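Local structure of probable arylamine n-acetyl transferase (Mycobacterium abscessus, 4GUZ) at residues V104-T109 with L186-F191. The protein probably transfers acetyl groups from acetyl-coenzyme A to arylamines. Residues are numbered along the deposited sequence; the frame is centred on the assembly and turned at random.
Sequences VQMGAT and LSRHTF
Met-106 lies against Arg-188 where strand 96-104 gives way to a loop alongside strand 185-196. The Met-106 chain, bent at both chi2 and chi3 (-52° and -74°), brings SD alongside Arg-188 CA at 4.0 Å, although its CB points away from that strand, and CE approaches Leu-186 CD2 at 4.3 Å. The carbonyl O of Arg-188 is gripped by two consecutive amides arriving from the same face of its plane: Gln-105 N at 2.8 Å, in a bent hydrogen bond, and Met-106 N at 3.1 Å, almost straight at 174°. Gln-105 turns its CB toward the strand, 3.8 Å from Ser-187 OG, while its bent chain carries the amide back over its own loop. There NE2 donates to Ala-108 O at 2.9 Å, from above the carbonyl plane, and also to Thr-110 O; OE1 accepts from Arg-112 N, so the buried amide is held at both ends. Ser-187 OG accepts from Gly-107 N at 3.0 Å, and a water links the same hydroxyl to Ala-108 O. Leu-186 CD1 lies against Gly-107 CA at 3.7 Å. Just before the turn in the chain, Val-104 and His-189 form an antiparallel non-hydrogen-bonded pair; His-189 NE2 hydrogen-bonds Asp-131 OD2 and its ring meets that of His-116, two residues that are probably part of the Cys-His-Asp triad known in this family. The arrangement joins a type I' turn, Gln-105 to Ala-108, to a strand carrying a classic beta bulge, Arg-188 and His-189 opposite Leu-173, with the extended Arg-188 side chain leading away from the loop to a salt bridge with Glu-175, at the edge of the probable active site in the antiparallel sheet of this N-acetyltransferase.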
ATOM      1  N   VAL A 104       1.749  11.504   2.967  1.00 17.62           N
ATOM      2  CA  VAL A 104       0.641  11.011   3.794  1.00 18.45           C
ATOM      3  C   VAL A 104       0.363  12.031   4.886  1.00 22.04           C
ATOM      4  O   VAL A 104       1.155  12.204   5.815  1.00 22.85           O
ATOM      5  CB  VAL A 104       0.847   9.582   4.350  1.00 22.85           C
ATOM      6  CG1 VAL A 104      -0.385   9.118   5.131  1.00 22.41           C
ATOM      7  CG2 VAL A 104       1.143   8.595   3.226  1.00 22.87           C
ATOM      8  N   GLN A 105      -0.789  12.662   4.790  1.00 17.92           N
ATOM      9  CA  GLN A 105      -1.216  13.740   5.679  1.00 17.06           C
ATOM     10  C   GLN A 105      -2.147  13.305   6.788  1.00 20.15           C
ATOM     11  O   GLN A 105      -2.035  13.828   7.906  1.00 19.89           O
ATOM     12  CB  GLN A 105      -1.920  14.842   4.858  1.00 17.79           C
ATOM     13  CG  GLN A 105      -0.988  15.623   3.902  1.00 17.84           C
ATOM     14  CD  GLN A 105       0.184  16.337   4.568  1.00 19.66           C
ATOM     15  OE1 GLN A 105       1.323  16.275   4.101  1.00 15.53           O
ATOM     16  NE2 GLN A 105      -0.055  17.036   5.659  1.00 18.60           N
ATOM     17  N   MET A 106      -3.117  12.433   6.476  1.00 16.69           N
ATOM     18  CA  MET A 106      -4.170  11.969   7.410  1.00 16.25           C
ATOM     19  C   MET A 106      -4.806  13.141   8.162  1.00 19.52           C
ATOM     20  O   MET A 106      -4.906  13.100   9.400  1.00 18.56           O
ATOM     21  CB  MET A 106      -3.630  10.911   8.395  1.00 19.22           C
ATOM     22  CG  MET A 106      -3.124   9.630   7.723  1.00 23.33           C
ATOM     23  SD  MET A 106      -4.286   8.836   6.561  1.00 27.55           S
ATOM     24  CE  MET A 106      -5.473   8.118   7.703  1.00 24.15           C
ATOM     25  N   GLY A 107      -5.177  14.193   7.415  1.00 15.16           N
ATOM     26  CA  GLY A 107      -5.826  15.390   7.952  1.00 15.70           C
ATOM     27  C   GLY A 107      -4.943  16.548   8.389  1.00 19.88           C
ATOM     28  O   GLY A 107      -5.436  17.669   8.532  1.00 18.41           O
ATOM     29  N   ALA A 108      -3.651  16.299   8.629  1.00 19.18           N
ATOM     30  CA  ALA A 108      -2.743  17.361   9.085  1.00 18.88           C
ATOM     31  C   ALA A 108      -2.492  18.420   7.993  1.00 20.60           C
ATOM     32  O   ALA A 108      -2.470  18.094   6.800  1.00 17.46           O
ATOM     33  CB  ALA A 108      -1.415  16.766   9.550  1.00 19.86           C
ATOM     34  N   THR A 109      -2.327  19.687   8.411  1.00 18.69           N
ATOM     35  CA  THR A 109      -2.025  20.815   7.502  1.00 17.55           C
ATOM     36  C   THR A 109      -0.515  21.009   7.358  1.00 22.64           C
ATOM     37  O   THR A 109      -0.059  21.536   6.327  1.00 23.32           O
ATOM     38  CB  THR A 109      -2.708  22.094   7.970  1.00 22.86           C
ATOM     39  OG1 THR A 109      -2.299  22.358   9.319  1.00 21.81           O
ATOM     40  CG2 THR A 109      -4.230  22.001   7.873  1.00 23.18           C
ATOM     41  N   LEU A 186     -11.689  13.315   4.982  1.00 17.12           N
ATOM     42  CA  LEU A 186     -10.413  13.299   5.701  1.00 16.51           C
ATOM     43  C   LEU A 186      -9.295  13.151   4.670  1.00 19.00           C
ATOM     44  O   LEU A 186      -9.235  12.109   4.011  1.00 17.82           O
ATOM     45  CB  LEU A 186     -10.346  12.155   6.741  1.00 16.23           C
ATOM     46  CG  LEU A 186      -8.996  12.021   7.503  1.00 20.44           C
ATOM     47  CD1 LEU A 186      -8.758  13.224   8.459  1.00 20.80           C
ATOM     48  CD2 LEU A 186      -8.910  10.699   8.264  1.00 21.86           C
ATOM     49  N   SER A 187      -8.396  14.155   4.534  1.00 16.93           N
ATOM     50  CA  SER A 187      -7.282  14.003   3.581  1.00 16.27           C
ATOM     51  C   SER A 187      -6.433  12.790   3.940  1.00 20.18           C
ATOM     52  O   SER A 187      -6.106  12.604   5.115  1.00 20.74           O
ATOM     53  CB  SER A 187      -6.404  15.251   3.528  1.00 20.03           C
ATOM     54  OG  SER A 187      -5.684  15.442   4.737  1.00 25.29           O
ATOM     55  N   ARG A 188      -6.104  11.947   2.941  1.00 16.12           N
ATOM     56  CA  ARG A 188      -5.211  10.801   3.148  1.00 15.82           C
ATOM     57  C   ARG A 188      -3.806  11.224   2.785  1.00 18.10           C
ATOM     58  O   ARG A 188      -2.932  11.284   3.629  1.00 18.34           O
ATOM     59  CB  ARG A 188      -5.618   9.589   2.300  1.00 16.51           C
ATOM     60  CG  ARG A 188      -6.472   8.603   3.005  1.00 26.46           C
ATOM     61  CD  ARG A 188      -6.562   7.355   2.169  1.00 24.76           C
ATOM     62  NE  ARG A 188      -7.491   6.426   2.796  1.00 22.08           N
ATOM     63  CZ  ARG A 188      -7.777   5.224   2.331  1.00 28.33           C
ATOM     64  NH1 ARG A 188      -7.227   4.793   1.200  1.00 18.60           N
ATOM     65  NH2 ARG A 188      -8.637   4.447   2.976  1.00 21.13           N
ATOM     66  N   HIS A 189      -3.599  11.522   1.505  1.00 15.49           N
ATOM     67  CA  HIS A 189      -2.309  11.966   0.997  1.00 13.74           C
ATOM     68  C   HIS A 189      -2.480  13.009  -0.097  1.00 16.40           C
ATOM     69  O   HIS A 189      -3.574  13.169  -0.652  1.00 14.18           O
ATOM     70  CB  HIS A 189      -1.498  10.756   0.461  1.00 14.24           C
ATOM     71  CG  HIS A 189      -2.177   9.908  -0.582  1.00 16.83           C
ATOM     72  ND1 HIS A 189      -2.399  10.375  -1.862  1.00 18.42           N
ATOM     73  CD2 HIS A 189      -2.535   8.599  -0.523  1.00 18.01           C
ATOM     74  CE1 HIS A 189      -2.972   9.381  -2.513  1.00 17.50           C
ATOM     75  NE2 HIS A 189      -3.040   8.273  -1.755  1.00 17.98           N
ATOM     76  N   THR A 190      -1.398  13.723  -0.389  1.00 13.99           N
ATOM     77  CA  THR A 190      -1.309  14.639  -1.528  1.00 13.84           C
ATOM     78  C   THR A 190      -0.254  14.049  -2.442  1.00 17.02           C
ATOM     79  O   THR A 190       0.665  13.399  -1.955  1.00 17.69           O
ATOM     80  CB  THR A 190      -0.980  16.095  -1.147  1.00 18.84           C
ATOM     81  OG1 THR A 190       0.340  16.171  -0.584  1.00 16.39           O
ATOM     82  CG2 THR A 190      -2.030  16.735  -0.231  1.00 15.78           C
ATOM     83  N   PHE A 191      -0.371  14.236  -3.741  1.00 12.61           N
ATOM     84  CA  PHE A 191       0.661  13.733  -4.654  1.00 12.25           C
ATOM     85  C   PHE A 191       0.810  14.673  -5.834  1.00 16.16           C
ATOM     86  O   PHE A 191      -0.080  15.453  -6.125  1.00 13.06           O
ATOM     87  CB  PHE A 191       0.383  12.289  -5.136  1.00 13.41           C
ATOM     88  CG  PHE A 191      -0.933  12.073  -5.863  1.00 13.78           C
ATOM     89  CD1 PHE A 191      -2.085  11.757  -5.163  1.00 15.36           C
ATOM     90  CD2 PHE A 191      -1.003  12.151  -7.250  1.00 15.00           C
ATOM     91  CE1 PHE A 191      -3.305  11.590  -5.828  1.00 16.46           C
ATOM     92  CE2 PHE A 191      -2.210  11.978  -7.917  1.00 17.71           C
ATOM     93  CZ  PHE A 191      -3.353  11.675  -7.206  1.00 16.45           C
TER
HETATM   94  O   HOH W   1       1.025  17.576   1.524  1.00 15.84           O
HETATM   95  O   HOH W   2      -4.464  17.719   4.886  1.00 15.57           O